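Local coordinates for protein GLB-12 (Caenorhabditis elegans, PDB 4BJA) that binds a heme whose iron has two axial histidine ligands, and may bind or carry oxygen, at residues 183-186 / 187-191; 198-201 / 202-206. The protein carries 1 engineered substitution. All coordinates share one frame; numbering follows the deposited sequence.

Contact 1. Residues 183-186 / 187-191; sequences YTTS and QITDV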
ATOM      1  N   TYR A 183     -10.936 -24.309  -0.736  1.00 39.53           N
ATOM      2  CA  TYR A 183     -10.007 -23.418  -1.431  1.00 36.33           C
ATOM      3  C   TYR A 183      -9.390 -24.059  -2.661  1.00 34.89           C
ATOM      4  O   TYR A 183      -8.937 -25.199  -2.608  1.00 35.63           O
ATOM      5  CB  TYR A 183      -8.874 -22.995  -0.514  1.00 35.34           C
ATOM      6  CG  TYR A 183      -9.278 -22.356   0.777  1.00 32.96           C
ATOM      7  CD1 TYR A 183     -10.236 -21.345   0.819  1.00 31.13           C
ATOM      8  CD2 TYR A 183      -8.696 -22.762   1.956  1.00 30.32           C
ATOM      9  CE1 TYR A 183     -10.590 -20.762   2.035  1.00 31.71           C
ATOM     10  CE2 TYR A 183      -9.034 -22.189   3.167  1.00 31.03           C
ATOM     11  CZ  TYR A 183      -9.981 -21.194   3.198  1.00 30.40           C
ATOM     12  OH  TYR A 183     -10.288 -20.643   4.431  1.00 31.67           O
ATOM     13  N   THR A 184      -9.372 -23.332  -3.769  1.00 32.82           N
ATOM     14  CA  THR A 184      -8.708 -23.850  -4.959  1.00 30.63           C
ATOM     15  C   THR A 184      -7.254 -23.412  -4.955  1.00 29.77           C
ATOM     16  O   THR A 184      -6.875 -22.467  -4.249  1.00 28.59           O
ATOM     17  CB  THR A 184      -9.308 -23.336  -6.267  1.00 30.68           C
ATOM     18  OG1 THR A 184      -9.098 -21.916  -6.394  1.00 29.24           O
ATOM     19  CG2 THR A 184     -10.798 -23.690  -6.355  1.00 32.16           C
ATOM     20  N   THR A 185      -6.461 -24.092  -5.766  1.00 28.49           N
ATOM     21  CA  THR A 185      -5.045 -23.769  -5.902  1.00 28.29           C
ATOM     22  C   THR A 185      -4.848 -22.341  -6.388  1.00 27.30           C
ATOM     23  O   THR A 185      -3.972 -21.609  -5.889  1.00 25.41           O
ATOM     24  CB  THR A 185      -4.344 -24.786  -6.858  1.00 28.91           C
ATOM     25  OG1 THR A 185      -4.381 -26.090  -6.264  1.00 31.42           O
ATOM     26  CG2 THR A 185      -2.894 -24.402  -7.077  1.00 29.95           C
ATOM     27  N   SER A 186      -5.675 -21.928  -7.345  1.00 27.44           N
ATOM     28  CA  SER A 186      -5.608 -20.579  -7.855  1.00 28.53           C
ATOM     29  C   SER A 186      -5.940 -19.545  -6.784  1.00 27.45           C
ATOM     30  O   SER A 186      -5.255 -18.520  -6.675  1.00 26.44           O
ATOM     31  CB  SER A 186      -6.534 -20.423  -9.078  1.00 29.90           C
ATOM     32  OG  SER A 186      -6.565 -19.063  -9.433  1.00 35.40           O
ATOM     33  N   GLN A 187      -6.976 -19.810  -5.992  1.00 26.96           N
ATOM     34  CA  GLN A 187      -7.321 -18.928  -4.880  1.00 26.86           C
ATOM     35  C   GLN A 187      -6.171 -18.773  -3.897  1.00 24.66           C
ATOM     36  O   GLN A 187      -5.836 -17.662  -3.515  1.00 23.17           O
ATOM     37  CB  GLN A 187      -8.486 -19.487  -4.097  1.00 28.23           C
ATOM     38  CG  GLN A 187      -9.831 -19.167  -4.643  1.00 34.17           C
ATOM     39  CD  GLN A 187     -10.875 -20.059  -4.005  1.00 38.66           C
ATOM     40  OE1 GLN A 187     -10.682 -20.554  -2.896  1.00 39.60           O
ATOM     41  NE2 GLN A 187     -11.982 -20.273  -4.710  1.00 43.63           N
ATOM     42  N   ILE A 188      -5.594 -19.900  -3.465  1.00 23.15           N
ATOM     43  CA  ILE A 188      -4.575 -19.864  -2.438  1.00 20.89           C
ATOM     44  C   ILE A 188      -3.355 -19.111  -2.981  1.00 20.32           C
ATOM     45  O   ILE A 188      -2.752 -18.279  -2.294  1.00 18.29           O
ATOM     46  CB  ILE A 188      -4.172 -21.297  -2.011  1.00 20.82           C
ATOM     47  CG1 ILE A 188      -5.350 -21.994  -1.321  1.00 21.07           C
ATOM     48  CG2 ILE A 188      -3.021 -21.289  -1.045  1.00 20.53           C
ATOM     49  CD1 ILE A 188      -5.085 -23.496  -1.121  1.00 23.28           C
ATOM     50  N   THR A 189      -2.993 -19.422  -4.222  1.00 19.32           N
ATOM     51  CA  THR A 189      -1.859 -18.744  -4.854  1.00 20.00           C
ATOM     52  C   THR A 189      -2.067 -17.215  -4.935  1.00 19.54           C
ATOM     53  O   THR A 189      -1.176 -16.450  -4.557  1.00 19.82           O
ATOM     54  CB  THR A 189      -1.618 -19.348  -6.275  1.00 19.72           C
ATOM     55  OG1 THR A 189      -1.322 -20.752  -6.177  1.00 23.10           O
ATOM     56  CG2 THR A 189      -0.489 -18.660  -7.010  1.00 21.63           C
ATOM     57  N   ASP A 190      -3.255 -16.782  -5.401  1.00 20.54           N
ATOM     58  CA  ASP A 190      -3.514 -15.366  -5.577  0.50 20.96           C
ATOM     59  C   ASP A 190      -3.524 -14.647  -4.209  1.00 19.96           C
ATOM     60  O   ASP A 190      -2.950 -13.568  -4.079  1.00 19.47           O
ATOM     61  CB  ASP A 190      -4.828 -15.138  -6.361  0.50 22.66           C
ATOM     62  CG  ASP A 190      -4.819 -15.761  -7.782  0.50 26.63           C
ATOM     63  OD1 ASP A 190      -3.799 -16.291  -8.268  0.50 29.00           O
ATOM     64  OD2 ASP A 190      -5.895 -15.746  -8.425  0.50 29.89           O
ATOM     65  N   VAL A 191      -4.136 -15.257  -3.194  1.00 18.95           N
ATOM     66  CA  VAL A 191      -4.201 -14.631  -1.883  1.00 18.60           C
ATOM     67  C   VAL A 191      -2.811 -14.490  -1.262  1.00 17.39           C
ATOM     68  O   VAL A 191      -2.473 -13.423  -0.712  1.00 16.50           O
ATOM     69  CB  VAL A 191      -5.168 -15.375  -0.923  1.00 18.83           C
ATOM     70  CG1 VAL A 191      -5.049 -14.815   0.449  1.00 18.95           C
ATOM     71  CG2 VAL A 191      -6.615 -15.231  -1.420  1.00 20.51           C
TER

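Contact 2. Residues 198-201 / 202-206; sequences TVIS and QMTDS. With HEM (protoporphyrin IX containing Fe), chain B.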
ATOM      1  N   THR A 198       2.151  -7.334  -0.273  1.00 14.21           N
ATOM      2  CA  THR A 198       1.840  -6.245   0.658  1.00 14.45           C
ATOM      3  C   THR A 198       2.876  -6.216   1.796  1.00 15.06           C
ATOM      4  O   THR A 198       3.255  -5.136   2.242  1.00 15.89           O
ATOM      5  CB  THR A 198       0.399  -6.376   1.217  1.00 15.12           C
ATOM      6  OG1 THR A 198      -0.504  -6.387   0.094  1.00 16.54           O
ATOM      7  CG2 THR A 198       0.053  -5.209   2.114  1.00 15.56           C
ATOM      8  N   VAL A 199       3.349  -7.392   2.249  1.00 14.55           N
ATOM      9  CA  VAL A 199       4.418  -7.377   3.230  1.00 14.54           C
ATOM     10  C   VAL A 199       5.671  -6.701   2.646  1.00 14.79           C
ATOM     11  O   VAL A 199       6.283  -5.827   3.269  1.00 15.38           O
ATOM     12  CB  VAL A 199       4.736  -8.801   3.725  1.00 13.45           C
ATOM     13  CG1 VAL A 199       6.003  -8.778   4.580  1.00 16.42           C
ATOM     14  CG2 VAL A 199       3.481  -9.355   4.529  1.00 15.35           C
ATOM     15  N   ILE A 200       6.015  -7.046   1.408  1.00 14.18           N
ATOM     16  CA  ILE A 200       7.169  -6.385   0.767  1.00 14.77           C
ATOM     17  C   ILE A 200       6.975  -4.874   0.700  1.00 15.31           C
ATOM     18  O   ILE A 200       7.858  -4.117   1.076  1.00 15.65           O
ATOM     19  CB  ILE A 200       7.376  -6.875  -0.670  1.00 14.93           C
ATOM     20  CG1 ILE A 200       7.790  -8.345  -0.653  1.00 14.40           C
ATOM     21  CG2 ILE A 200       8.520  -6.040  -1.336  1.00 15.84           C
ATOM     22  CD1 ILE A 200       7.728  -9.034  -2.068  1.00 14.85           C
ATOM     23  N   SER A 201       5.815  -4.422   0.218  1.00 15.15           N
ATOM     24  CA  SER A 201       5.655  -2.980   0.024  1.00 16.35           C
ATOM     25  C   SER A 201       5.721  -2.232   1.372  1.00 16.38           C
ATOM     26  O   SER A 201       6.350  -1.174   1.449  1.00 17.43           O
ATOM     27  CB  SER A 201       4.378  -2.675  -0.711  1.00 18.38           C
ATOM     28  OG  SER A 201       3.294  -2.925   0.123  1.00 20.44           O
ATOM     29  N   GLN A 202       5.102  -2.788   2.424  1.00 15.13           N
ATOM     30  CA  GLN A 202       5.073  -2.057   3.700  1.00 16.64           C
ATOM     31  C   GLN A 202       6.406  -2.108   4.425  1.00 17.91           C
ATOM     32  O   GLN A 202       6.803  -1.118   5.066  1.00 18.79           O
ATOM     33  CB  GLN A 202       3.932  -2.582   4.570  1.00 15.91           C
ATOM     34  CG  GLN A 202       2.592  -2.313   3.879  1.00 16.92           C
ATOM     35  CD  GLN A 202       2.443  -0.826   3.538  1.00 20.41           C
ATOM     36  OE1 GLN A 202       2.359   0.007   4.432  1.00 21.78           O
ATOM     37  NE2 GLN A 202       2.478  -0.484   2.232  1.00 22.74           N
ATOM     38  N   MET A 203       7.136  -3.225   4.291  1.00 18.00           N
ATOM     39  CA  MET A 203       8.477  -3.224   4.870  0.50 17.64           C
ATOM     40  C   MET A 203       9.385  -2.304   4.094  1.00 18.32           C
ATOM     41  O   MET A 203      10.175  -1.586   4.698  1.00 19.07           O
ATOM     42  CB  MET A 203       9.058  -4.619   4.949  0.50 17.79           C
ATOM     43  CG  MET A 203       8.355  -5.460   5.975  0.50 16.60           C
ATOM     44  SD  MET A 203       9.054  -7.098   5.944  0.50 16.67           S
ATOM     45  CE  MET A 203      10.595  -6.792   6.778  0.50 17.43           C
ATOM     46  N   THR A 204       9.248  -2.278   2.772  1.00 16.85           N
ATOM     47  CA  THR A 204      10.074  -1.414   1.975  1.00 18.31           C
ATOM     48  C   THR A 204       9.827   0.062   2.313  1.00 18.18           C
ATOM     49  O   THR A 204      10.788   0.839   2.474  1.00 19.32           O
ATOM     50  CB  THR A 204       9.819  -1.686   0.482  1.00 17.48           C
ATOM     51  OG1 THR A 204      10.237  -3.027   0.186  1.00 18.28           O
ATOM     52  CG2 THR A 204      10.550  -0.671  -0.406  1.00 19.57           C
ATOM     53  N   ASP A 205       8.545   0.437   2.408  1.00 17.99           N
ATOM     54  CA  ASP A 205       8.207   1.840   2.621  1.00 20.00           C
ATOM     55  C   ASP A 205       8.588   2.312   4.006  1.00 19.63           C
ATOM     56  O   ASP A 205       9.137   3.407   4.153  1.00 19.71           O
ATOM     57  CB  ASP A 205       6.730   2.096   2.311  1.00 20.50           C
ATOM     58  CG  ASP A 205       6.452   2.215   0.809  1.00 27.90           C
ATOM     59  OD1 ASP A 205       7.395   2.189  -0.023  1.00 34.77           O
ATOM     60  OD2 ASP A 205       5.264   2.375   0.443  1.00 34.30           O
ATOM     61  N   SER A 206       8.349   1.459   5.008  1.00 18.12           N
ATOM     62  CA  SER A 206       8.682   1.837   6.360  1.00 19.58           C
ATOM     63  C   SER A 206      10.212   1.935   6.554  1.00 19.23           C
ATOM     64  O   SER A 206      10.747   2.877   7.197  1.00 20.20           O
ATOM     65  CB  SER A 206       8.019   0.898   7.353  1.00 19.06           C
ATOM     66  OG  SER A 206       8.431  -0.460   7.177  1.00 25.35           O
TER
HETATM   67  CHA HEM B 300      15.850  -9.243  12.423  1.00 22.43           C
HETATM   68  CHB HEM B 300      11.947 -10.415   9.807  1.00 19.73           C
HETATM   69  CHC HEM B 300      14.404  -9.580   5.760  1.00 21.99           C
HETATM   70  CHD HEM B 300      18.458  -9.201   8.332  1.00 24.43           C
HETATM   71  C1A HEM B 300      14.589  -9.570  12.056  1.00 21.29           C
HETATM   72  C2A HEM B 300      13.467  -9.736  12.963  1.00 23.13           C
HETATM   73  C3A HEM B 300      12.404 -10.062  12.207  1.00 21.16           C
HETATM   74  C4A HEM B 300      12.824 -10.117  10.824  1.00 20.31           C
HETATM   75  CMA HEM B 300      10.951 -10.369  12.659  1.00 22.28           C
HETATM   76  CAA HEM B 300      13.540  -9.534  14.512  1.00 25.64           C
HETATM   77  CBA HEM B 300      12.627  -8.387  14.968  1.00 31.78           C
HETATM   78  CGA HEM B 300      13.113  -7.161  14.332  1.00 34.81           C
HETATM   79  O1A HEM B 300      14.348  -6.903  14.394  1.00 36.50           O
HETATM   80  O2A HEM B 300      12.246  -6.482  13.723  1.00 38.51           O
HETATM   81  C1B HEM B 300      12.293 -10.218   8.503  1.00 19.89           C
HETATM   82  C2B HEM B 300      11.359 -10.252   7.384  1.00 19.75           C
HETATM   83  C3B HEM B 300      12.027 -10.017   6.291  1.00 20.68           C
HETATM   84  C4B HEM B 300      13.411  -9.839   6.650  1.00 20.62           C
HETATM   85  CMB HEM B 300       9.846 -10.498   7.505  1.00 23.26           C
HETATM   86  CAB HEM B 300      11.389  -9.926   4.879  1.00 25.72           C
HETATM   87  CBB HEM B 300      12.141 -10.106   3.821  1.00 30.67           C
HETATM   88  C1C HEM B 300      15.700  -9.391   6.101  1.00 21.34           C
HETATM   89  C2C HEM B 300      16.778  -9.155   5.174  1.00 24.51           C
HETATM   90  C3C HEM B 300      17.893  -9.040   5.874  1.00 23.82           C
HETATM   91  C4C HEM B 300      17.579  -9.236   7.271  1.00 24.39           C
HETATM   92  CMC HEM B 300      16.605  -9.022   3.642  1.00 27.10           C
HETATM   93  CAC HEM B 300      19.288  -8.780   5.258  1.00 27.40           C
HETATM   94  CBC HEM B 300      20.185  -8.191   6.028  1.00 30.12           C
HETATM   95  C1D HEM B 300      18.136  -9.258   9.642  1.00 25.14           C
HETATM   96  C2D HEM B 300      19.082  -9.372  10.712  1.00 26.50           C
HETATM   97  C3D HEM B 300      18.273  -9.377  11.969  1.00 27.76           C
HETATM   98  C4D HEM B 300      16.905  -9.261  11.549  1.00 24.34           C
HETATM   99  CMD HEM B 300      20.622  -9.471  10.632  1.00 29.49           C
HETATM  100  CAD HEM B 300      18.797  -9.514  13.411  1.00 29.10           C
HETATM  101  CBD HEM B 300      18.548 -10.974  13.826  1.00 31.51           C
HETATM  102  CGD HEM B 300      19.402 -12.011  13.101  1.00 31.90           C
HETATM  103  O1D HEM B 300      20.489 -11.701  12.568  1.00 33.55           O
HETATM  104  O2D HEM B 300      18.984 -13.176  13.085  1.00 33.39           O
HETATM  105  NA  HEM B 300      14.171  -9.823  10.744  1.00 19.89           N
HETATM  106  NB  HEM B 300      13.574  -9.959   8.026  1.00 20.61           N
HETATM  107  NC  HEM B 300      16.238  -9.433   7.370  1.00 22.78           N
HETATM  108  ND  HEM B 300      16.843  -9.207  10.175  1.00 24.15           N
HETATM  109 FE   HEM B 300      15.211  -9.623   9.105  1.00 19.74          FE

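Contact 1. Residues 183-186 / 187-191
A capping box between Thr-184 and Gln-187 starts the last long helix of this globin, residues 185-214. Thr-184 is the N-cap. Its OG1 accepts the backbone N-H of Gln-187, with 3.0 Å from N to OG1 and an angle of 163° at the hydrogen. The first torsion of Thr-184, 66°, sets OG1 between its own N and carbonyl carbon, where it can face the first turn. Gln-187 answers with its side chain. Its CG stands beside its own backbone N, and the chain runs extended back toward the cap, crossing the Thr-184 side chain at about a right angle. Gln-187 OE1 then accepts Thr-184 N at 3.2 Å. This donor lies above the amide carbonyl plane and not on a lone pair. The same OE1 sits at the edge of the Tyr-183 ring, 3.8 Å from CD1, and ring and amide planes are 79° apart.

Ile-188 N bonds to Thr-184 O, and its CG1 packs 3.8 Å from Tyr-183 CB. At the next residue, Thr-185 O takes two bonds from Thr-189, one turn further along. Thr-189 OG1 lies 2.8 Å and Thr-189 N 2.9 Å from Thr-185 O, and they come from opposite faces of its carbonyl plane. A valine in place of Thr-189 would probably leave Thr-185 O with the backbone bond but without its hydroxyl donor.

The first turn lies at the surface, away from the heme. Tyr-183 reaches across to helix 34-46, where it touches Thr-38, Leu-39 and Arg-46 and its OH bonds to Glu-42. Thr-185, Ile-188 and Thr-189 meet Thr-161 in the loop after helix 144-160.

Contact 2. Residues 198-201 / 202-206
Val-199 and Met-203 lie side by side on one face of helix 185-214 and point the same way. Val-199 CG1 rests 3.7 Å from Met-203 SD. Met-203 goes on to the porphyrin. In one of its two conformers the Met-203 chain bends at its last torsion, 75°, and this brings CE to 3.6 Å from C3B of the heme. In that conformer Met-203 SD is 3.8 Å from CAB of the heme vinyl group. The Met-203 side chain is also about 4 Å from that of His-127, an axial ligand of the iron.

Ile-200 and Thr-204 form a second aligned pair. Ile-200 CG2 approaches Thr-204 OG1 at 3.8 Å. Thr-204 OG1 donates to Ile-200 O at 2.8 Å, above the carbonyl plane, while Thr-204 N bonds to that oxygen from the other face. Thr-204 OG1 also bonds to Asn-143.

Gln-202 turns elsewhere. Its chain bends at the second torsion, -55°, which brings NE2 back beside the preceding residue. There Gln-202 NE2 makes a weak bond to Ser-201 OG at 3.3 Å. Its OE1 has stronger partners in Trp-117 and Arg-121 of helix 113-126. Ser-206 OG lies 2.7 Å from Gln-202 O and also near Arg-121 O, two acceptors for one proton.

Asp-205 OD1 bonds to Trp-19 of the second subunit. Met-203 thus gives the heme an apolar contact, with neither charge nor hydrogen bond. The buried polar groups named here have partners, so burial probably costs them little.

How the contacts relate
Both contacts are local and lie on the same helix, 185-214, with contact 1 at its start and contact 2 further along. Their centres are 22 Å apart, and they do not touch. Contact 1 is mostly at the surface, and no other subunit touches it. Contact 2 is buried between the heme, helices 113-126 and 144-160, and the second subunit. Each has a threonine hydroxyl doubling a backbone bond to the carbonyl four residues back. Otherwise the chemistry differs. The glutamine of contact 1 turns back to cap the helix end, whereas that of contact 2 reaches a neighbouring helix. Direct packing on the cofactor belongs to contact 2.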